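Nitroreductase (Bacteroides fragilis NCTC 9343, PDB 3EK3) binds flavin mononucleotide and is probably an NAD(P)H-dependent oxidoreductase of the nitroreductase family. Local coordinates at residues N31-A36 with F121-S126; L97-N102 with A148-L153. All coordinates share one frame; numbering follows the deposited sequence. Where two conformers were deposited one is given.

Interaction 1. Residues N31-A36 with F121-S126; sequences NAILEA and FLAATS
I33 and A36 of helix 27-38 meet A123 and A124 of helix 109-126 in a close, buried, wholly apolar contact between two nearly antiparallel helices of the nitroreductase fold. The short axes cross at 150° and approach to 8.4 Å, a spacing made possible by the small residues at the interface. At its centre two methyl groups face each other, A36 CB and A123 CB, 3.6 Å apart. The same A123 methyl also rests against the backbone of the other helix, with A123 CB 4.0 Å from I33 CA, so that it sits between I33 and A36, one turn apart.

I33 reaches across by its longer branch. CG1 stands anti to the carbonyl carbon (chi1 -71°), and the extended second torsion carries I33 CD1 over A124, to 3.8 Å from A124 CB. CG1 of I33 lies alongside the backbone of A124, 3.9 Å from its N.

T125 OG1 and S126 OG each bond to a carbonyl of their own helix, and S126 OG is also hydrogen-bonded to N5 ND2 of the second subunit.

Beyond the interface, the side chain of F121 touches S131 and W133 of strand 130-134, V165 of strand 160-168 and the FMN-binding R14, on a side of its helix turned from 31-36. L8 of the second subunit packs on A123, while I33 and A124 both pack on I129 and on L167 of strand 160-168, which places the helix pair against the sheet.

Interaction 2. Residues L97-N102 with A148-L153; sequences LVIVSN and AYLTSL
I99 carries the strand side of this contact alone, presenting its terminal methyl to two leucines one turn apart on helix 144-153. I99 CD1 lies 3.9 Å from L150 CD2 and 4.1 Å from L153 CD1. The side chains of I99 and L153 run at about a right angle to each other, whereas L150 comes in at a slant. The isoleucine gets there with CG1 anti to the carbonyl carbon (chi1 -58°) and an extended chi2 of 169°, which projects CD1 well off the strand; the nearest CA atoms, those of I99 and L150, are still 9.0 Å apart.

Around this trio, L63 of helix 57-72 and V161 of strand 160-168 also pack on I99, and C141 packs on L150. K59 of helix 57-72 touches L153, as does V189 of the second subunit. I99 is backbone-bonded to T52 of strand 50-54, while V98 and V100 bond to strand 160-168, so the strand is held from both neighbours. L153 N bonds to Y149 O as part of the helix.

With no hydrogen bond between the segments, methyl-to-methyl packing joins helix to sheet here, without the directional constraint of a polar pair.

From the N terminus, the chain passes first through 31-36, then strand segment 97-102, then 121-126 and finally 148-153, so the two contacts cross along the sequence. Interaction 1 closes a loop of 84 residues that contains the strand of interaction 2; interaction 2 closes one of 45 residues that contains 121-126 and strand 130-134. Their centres lie 19 Å apart, yet they touch directly where L34 CD2 packs on V98 CG1 at 3.7 Å. V98 also touches M120 of helix 109-126. Strand 96-102 is thus linked to the helix pair through V98 and to helix 144-153 through I99, tying both helical elements to one antiparallel sheet.

Interaction 1. Residues N31-A36 with F121-S126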
ATOM      1  N   ASN A  31      -3.919 -18.917  -4.915  1.00 14.32           N
ATOM      2  CA  ASN A  31      -4.708 -18.795  -3.675  1.00 15.90           C
ATOM      3  C   ASN A  31      -3.917 -18.184  -2.505  1.00 15.46           C
ATOM      4  O   ASN A  31      -4.430 -17.353  -1.769  1.00 14.27           O
ATOM      5  CB  ASN A  31      -5.268 -20.139  -3.242  1.00 16.67           C
ATOM      6  CG  ASN A  31      -6.390 -20.621  -4.145  1.00 21.29           C
ATOM      7  OD1 ASN A  31      -7.170 -19.826  -4.663  1.00 19.81           O
ATOM      8  ND2 ASN A  31      -6.507 -21.940  -4.284  1.00 23.00           N
ATOM      9  N   ALA A  32      -2.664 -18.581  -2.376  1.00 13.78           N
ATOM     10  CA  ALA A  32      -1.773 -18.054  -1.325  1.00 14.43           C
ATOM     11  C   ALA A  32      -1.533 -16.570  -1.512  1.00 12.26           C
ATOM     12  O   ALA A  32      -1.491 -15.808  -0.531  1.00 13.62           O
ATOM     13  CB  ALA A  32      -0.441 -18.781  -1.339  1.00 12.20           C
ATOM     14  N   ILE A  33      -1.350 -16.158  -2.764  1.00 11.77           N
ATOM     15  CA  ILE A  33      -1.123 -14.740  -3.089  1.00 11.41           C
ATOM     16  C   ILE A  33      -2.387 -13.907  -2.814  1.00 13.42           C
ATOM     17  O   ILE A  33      -2.320 -12.842  -2.213  1.00 10.66           O
ATOM     18  CB  ILE A  33      -0.701 -14.589  -4.574  1.00 12.35           C
ATOM     19  CG1 ILE A  33       0.714 -15.135  -4.788  1.00 13.63           C
ATOM     20  CG2 ILE A  33      -0.759 -13.155  -5.034  1.00 13.57           C
ATOM     21  CD1 ILE A  33       1.082 -15.368  -6.273  1.00 10.80           C
ATOM     22  N   LEU A  34      -3.548 -14.417  -3.216  1.00 12.21           N
ATOM     23  CA  LEU A  34      -4.774 -13.691  -2.966  1.00 10.65           C
ATOM     24  C   LEU A  34      -5.087 -13.604  -1.484  1.00 11.23           C
ATOM     25  O   LEU A  34      -5.587 -12.586  -1.018  1.00 13.41           O
ATOM     26  CB  LEU A  34      -5.946 -14.313  -3.708  1.00 11.60           C
ATOM     27  CG  LEU A  34      -5.841 -14.221  -5.223  1.00 10.05           C
ATOM     28  CD1 LEU A  34      -6.837 -15.255  -5.841  1.00  8.93           C
ATOM     29  CD2 LEU A  34      -6.111 -12.778  -5.744  1.00 11.53           C
ATOM     30  N   GLU A  35      -4.807 -14.675  -0.756  1.00 10.26           N
ATOM     31  CA  GLU A  35      -5.033 -14.690   0.679  1.00 10.95           C
ATOM     32  C   GLU A  35      -4.138 -13.631   1.333  1.00 11.14           C
ATOM     33  O   GLU A  35      -4.534 -12.966   2.276  1.00 12.74           O
ATOM     34  CB  GLU A  35      -4.729 -16.063   1.255  1.00 14.26           C
ATOM     35  CG  GLU A  35      -4.867 -16.148   2.793  1.00 12.64           C
ATOM     36  CD  GLU A  35      -4.529 -17.526   3.324  1.00 15.04           C
ATOM     37  OE1 GLU A  35      -3.475 -18.081   2.966  1.00 20.81           O
ATOM     38  OE2 GLU A  35      -5.319 -18.063   4.106  1.00 21.12           O
ATOM     39  N   ALA A  36      -2.929 -13.482   0.817  1.00 10.68           N
ATOM     40  CA  ALA A  36      -1.985 -12.509   1.376  1.00 12.05           C
ATOM     41  C   ALA A  36      -2.559 -11.097   1.231  1.00 12.53           C
ATOM     42  O   ALA A  36      -2.507 -10.339   2.189  1.00 12.04           O
ATOM     43  CB  ALA A  36      -0.595 -12.627   0.731  1.00 10.59           C
ATOM     44  N   PHE A 121       2.381  -8.816  -4.067  1.00 11.07           N
ATOM     45  CA  PHE A 121       3.729  -8.752  -4.680  1.00 10.81           C
ATOM     46  C   PHE A 121       4.733  -9.569  -3.877  1.00  9.41           C
ATOM     47  O   PHE A 121       5.521 -10.358  -4.408  1.00 12.64           O
ATOM     48  CB  PHE A 121       4.286  -7.338  -4.758  1.00 10.33           C
ATOM     49  CG  PHE A 121       3.554  -6.392  -5.718  1.00  9.70           C
ATOM     50  CD1 PHE A 121       2.865  -6.838  -6.869  1.00  7.38           C
ATOM     51  CD2 PHE A 121       3.653  -5.025  -5.504  1.00  9.95           C
ATOM     52  CE1 PHE A 121       2.236  -5.905  -7.733  1.00 14.22           C
ATOM     53  CE2 PHE A 121       3.052  -4.091  -6.368  1.00 12.14           C
ATOM     54  CZ  PHE A 121       2.340  -4.548  -7.486  1.00 13.42           C
ATOM     55  N   LEU A 122       4.707  -9.336  -2.562  1.00 10.95           N
ATOM     56  CA  LEU A 122       5.642 -10.001  -1.662  1.00  8.78           C
ATOM     57  C   LEU A 122       5.370 -11.502  -1.546  1.00  9.83           C
ATOM     58  O   LEU A 122       6.286 -12.327  -1.602  1.00  9.46           O
ATOM     59  CB  LEU A 122       5.618  -9.303  -0.300  1.00 11.15           C
ATOM     60  CG  LEU A 122       6.131  -7.857  -0.302  1.00 11.11           C
ATOM     61  CD1 LEU A 122       5.961  -7.180   1.093  1.00  9.22           C
ATOM     62  CD2 LEU A 122       7.587  -7.735  -0.787  1.00  9.14           C
ATOM     63  N   ALA A 123       4.098 -11.855  -1.434  1.00 11.80           N
ATOM     64  CA  ALA A 123       3.682 -13.246  -1.483  1.00  9.70           C
ATOM     65  C   ALA A 123       4.195 -13.892  -2.793  1.00 13.11           C
ATOM     66  O   ALA A 123       4.756 -14.980  -2.779  1.00 12.27           O
ATOM     67  CB  ALA A 123       2.173 -13.329  -1.384  1.00  9.37           C
ATOM     68  N   ALA A 124       3.965 -13.224  -3.916  1.00 12.79           N
ATOM     69  CA  ALA A 124       4.382 -13.747  -5.221  1.00 12.63           C
ATOM     70  C   ALA A 124       5.885 -13.926  -5.259  1.00 10.67           C
ATOM     71  O   ALA A 124       6.380 -14.977  -5.651  1.00 11.42           O
ATOM     72  CB  ALA A 124       3.930 -12.828  -6.327  1.00 12.47           C
ATOM     73  N   THR A 125       6.631 -12.912  -4.820  1.00  9.94           N
ATOM     74  CA  THR A 125       8.091 -13.002  -4.829  1.00 11.61           C
ATOM     75  C   THR A 125       8.537 -14.185  -3.991  1.00 12.44           C
ATOM     76  O   THR A 125       9.437 -14.923  -4.399  1.00 11.18           O
ATOM     77  CB  THR A 125       8.742 -11.699  -4.338  1.00 12.58           C
ATOM     78  OG1 THR A 125       8.369 -10.619  -5.192  1.00 13.68           O
ATOM     79  CG2 THR A 125      10.272 -11.828  -4.354  1.00  9.88           C
ATOM     80  N   SER A 126       7.916 -14.379  -2.829  1.00 12.87           N
ATOM     81  CA  SER A 126       8.336 -15.494  -1.944  1.00 10.58           C
ATOM     82  C   SER A 126       8.096 -16.865  -2.557  1.00 13.88           C
ATOM     83  O   SER A 126       8.689 -17.838  -2.102  1.00 13.55           O
ATOM     84  CB  SER A 126       7.630 -15.428  -0.591  1.00 12.44           C
ATOM     85  OG  SER A 126       6.311 -15.919  -0.705  1.00 12.73           O
TER

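Interaction 2. Residues L97-N102 with A148-L153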
ATOM      1  N   LEU A  97      -3.987 -11.566 -14.260  1.00 11.27           N
ATOM      2  CA  LEU A  97      -4.094 -10.213 -13.753  1.00 11.02           C
ATOM      3  C   LEU A  97      -5.136 -10.162 -12.646  1.00 11.28           C
ATOM      4  O   LEU A  97      -6.283 -10.551 -12.859  1.00 12.49           O
ATOM      5  CB  LEU A  97      -4.520  -9.284 -14.868  1.00 11.14           C
ATOM      6  CG  LEU A  97      -4.559  -7.798 -14.561  1.00 12.36           C
ATOM      7  CD1 LEU A  97      -3.160  -7.224 -14.374  1.00  9.24           C
ATOM      8  CD2 LEU A  97      -5.263  -7.107 -15.690  1.00 12.27           C
ATOM      9  N   VAL A  98      -4.743  -9.662 -11.484  1.00 10.29           N
ATOM     10  CA  VAL A  98      -5.675  -9.477 -10.371  1.00 10.32           C
ATOM     11  C   VAL A  98      -6.110  -8.021 -10.327  1.00  9.27           C
ATOM     12  O   VAL A  98      -5.294  -7.087 -10.140  1.00 11.30           O
ATOM     13  CB  VAL A  98      -5.090  -9.835  -9.030  1.00 10.89           C
ATOM     14  CG1 VAL A  98      -6.160  -9.830  -7.930  1.00  8.15           C
ATOM     15  CG2 VAL A  98      -4.460 -11.190  -9.091  1.00  8.83           C
ATOM     16  N   ILE A  99      -7.396  -7.820 -10.545  1.00  9.83           N
ATOM     17  CA  ILE A  99      -7.970  -6.485 -10.497  1.00  9.99           C
ATOM     18  C   ILE A  99      -8.382  -6.176  -9.059  1.00 10.67           C
ATOM     19  O   ILE A  99      -9.222  -6.868  -8.506  1.00 12.50           O
ATOM     20  CB  ILE A  99      -9.224  -6.398 -11.411  1.00  8.90           C
ATOM     21  CG1 ILE A  99      -8.837  -6.757 -12.857  1.00  9.41           C
ATOM     22  CG2 ILE A  99      -9.857  -4.994 -11.347  1.00 14.37           C
ATOM     23  CD1 ILE A  99     -10.004  -6.975 -13.809  1.00  8.61           C
ATOM     24  N   VAL A 100      -7.813  -5.118  -8.481  1.00 10.02           N
ATOM     25  CA  VAL A 100      -8.042  -4.820  -7.057  1.00  9.14           C
ATOM     26  C   VAL A 100      -8.913  -3.560  -7.024  1.00 10.03           C
ATOM     27  O   VAL A 100      -8.503  -2.492  -7.463  1.00 12.17           O
ATOM     28  CB  VAL A 100      -6.731  -4.694  -6.244  1.00  9.56           C
ATOM     29  CG1 VAL A 100      -7.046  -4.416  -4.737  1.00  5.93           C
ATOM     30  CG2 VAL A 100      -5.861  -6.007  -6.330  1.00 10.74           C
ATOM     31  N   SER A 101     -10.138  -3.709  -6.506  1.00  9.76           N
ATOM     32  CA  SER A 101     -11.135  -2.627  -6.564  1.00 10.65           C
ATOM     33  C   SER A 101     -11.630  -2.310  -5.157  1.00 10.43           C
ATOM     34  O   SER A 101     -11.464  -3.097  -4.267  1.00 11.62           O
ATOM     35  CB  SER A 101     -12.311  -3.012  -7.456  1.00 11.07           C
ATOM     36  OG  SER A 101     -13.044  -4.134  -6.976  1.00 10.27           O
ATOM     37  N   ASN A 102     -12.271  -1.160  -4.991  1.00 10.23           N
ATOM     38  CA  ASN A 102     -12.834  -0.798  -3.694  1.00 10.94           C
ATOM     39  C   ASN A 102     -13.922   0.189  -3.948  1.00  9.27           C
ATOM     40  O   ASN A 102     -13.920   0.841  -4.978  1.00 11.64           O
ATOM     41  CB  ASN A 102     -11.736  -0.203  -2.791  1.00 12.57           C
ATOM     42  CG  ASN A 102     -12.043  -0.323  -1.273  1.00 14.61           C
ATOM     43  OD1 ASN A 102     -13.089  -0.810  -0.856  1.00 10.13           O
ATOM     44  ND2 ASN A 102     -11.113   0.165  -0.451  1.00 14.95           N
ATOM     45  N   ALA A 148     -18.450  -2.059 -18.653  1.00 11.61           N
ATOM     46  CA  ALA A 148     -19.259  -3.210 -18.995  1.00 13.08           C
ATOM     47  C   ALA A 148     -18.451  -4.500 -18.900  1.00 13.81           C
ATOM     48  O   ALA A 148     -18.951  -5.523 -18.414  1.00 13.20           O
ATOM     49  CB  ALA A 148     -19.891  -3.029 -20.396  1.00 11.84           C
ATOM     50  N   TYR A 149     -17.193  -4.451 -19.350  1.00 12.73           N
ATOM     51  CA  TYR A 149     -16.290  -5.608 -19.295  1.00 12.01           C
ATOM     52  C   TYR A 149     -15.977  -5.993 -17.853  1.00  9.79           C
ATOM     53  O   TYR A 149     -16.090  -7.154 -17.478  1.00 10.33           O
ATOM     54  CB  TYR A 149     -14.995  -5.375 -20.124  1.00 12.28           C
ATOM     55  CG  TYR A 149     -14.475  -6.680 -20.641  1.00 10.68           C
ATOM     56  CD1 TYR A 149     -13.706  -7.500 -19.815  1.00  9.22           C
ATOM     57  CD2 TYR A 149     -14.855  -7.170 -21.901  1.00  9.96           C
ATOM     58  CE1 TYR A 149     -13.282  -8.737 -20.229  1.00 12.80           C
ATOM     59  CE2 TYR A 149     -14.432  -8.448 -22.343  1.00  8.57           C
ATOM     60  CZ  TYR A 149     -13.666  -9.227 -21.495  1.00  8.38           C
ATOM     61  OH  TYR A 149     -13.240 -10.482 -21.853  1.00 13.31           O
ATOM     62  N   LEU A 150     -15.634  -5.002 -17.032  1.00 10.64           N
ATOM     63  CA  LEU A 150     -15.326  -5.235 -15.614  1.00 11.41           C
ATOM     64  C   LEU A 150     -16.512  -5.886 -14.890  1.00 10.57           C
ATOM     65  O   LEU A 150     -16.359  -6.854 -14.142  1.00 10.25           O
ATOM     66  CB  LEU A 150     -14.957  -3.916 -14.933  1.00 12.51           C
ATOM     67  CG  LEU A 150     -13.659  -3.258 -15.424  1.00  7.31           C
ATOM     68  CD1 LEU A 150     -13.481  -1.921 -14.710  1.00  9.58           C
ATOM     69  CD2 LEU A 150     -12.452  -4.167 -15.108  1.00 10.06           C
ATOM     70  N   THR A 151     -17.687  -5.351 -15.127  1.00 12.52           N
ATOM     71  CA  THR A 151     -18.926  -5.922 -14.555  1.00 13.47           C
ATOM     72  C   THR A 151     -19.120  -7.389 -14.922  1.00 12.89           C
ATOM     73  O   THR A 151     -19.435  -8.219 -14.062  1.00 15.15           O
ATOM     74  CB  THR A 151     -20.111  -5.105 -14.992  1.00 11.67           C
ATOM     75  OG1 THR A 151     -19.954  -3.761 -14.510  1.00 12.57           O
ATOM     76  CG2 THR A 151     -21.442  -5.725 -14.484  1.00 14.34           C
ATOM     77  N   SER A 152     -18.838  -7.713 -16.185  1.00 11.98           N
ATOM     78  CA  SER A 152     -19.006  -9.079 -16.684  0.50 13.00           C
ATOM     79  C   SER A 152     -17.996 -10.000 -16.005  1.00 12.19           C
ATOM     80  O   SER A 152     -18.267 -11.167 -15.802  1.00 14.41           O
ATOM     81  CB  SER A 152     -18.845  -9.147 -18.209  0.50 13.14           C
ATOM     82  OG  SER A 152     -17.478  -9.242 -18.580  0.50 17.38           O
ATOM     83  N   LEU A 153     -16.840  -9.453 -15.641  1.00 10.49           N
ATOM     84  CA  LEU A 153     -15.808 -10.228 -14.929  1.00 10.86           C
ATOM     85  C   LEU A 153     -16.131 -10.400 -13.448  1.00 12.98           C
ATOM     86  O   LEU A 153     -15.537 -11.224 -12.774  1.00 14.95           O
ATOM     87  CB  LEU A 153     -14.446  -9.546 -15.070  1.00 11.85           C
ATOM     88  CG  LEU A 153     -13.846  -9.589 -16.468  1.00 10.24           C
ATOM     89  CD1 LEU A 153     -12.677  -8.601 -16.472  1.00 15.16           C
ATOM     90  CD2 LEU A 153     -13.405 -11.034 -16.843  1.00 10.45           C
TER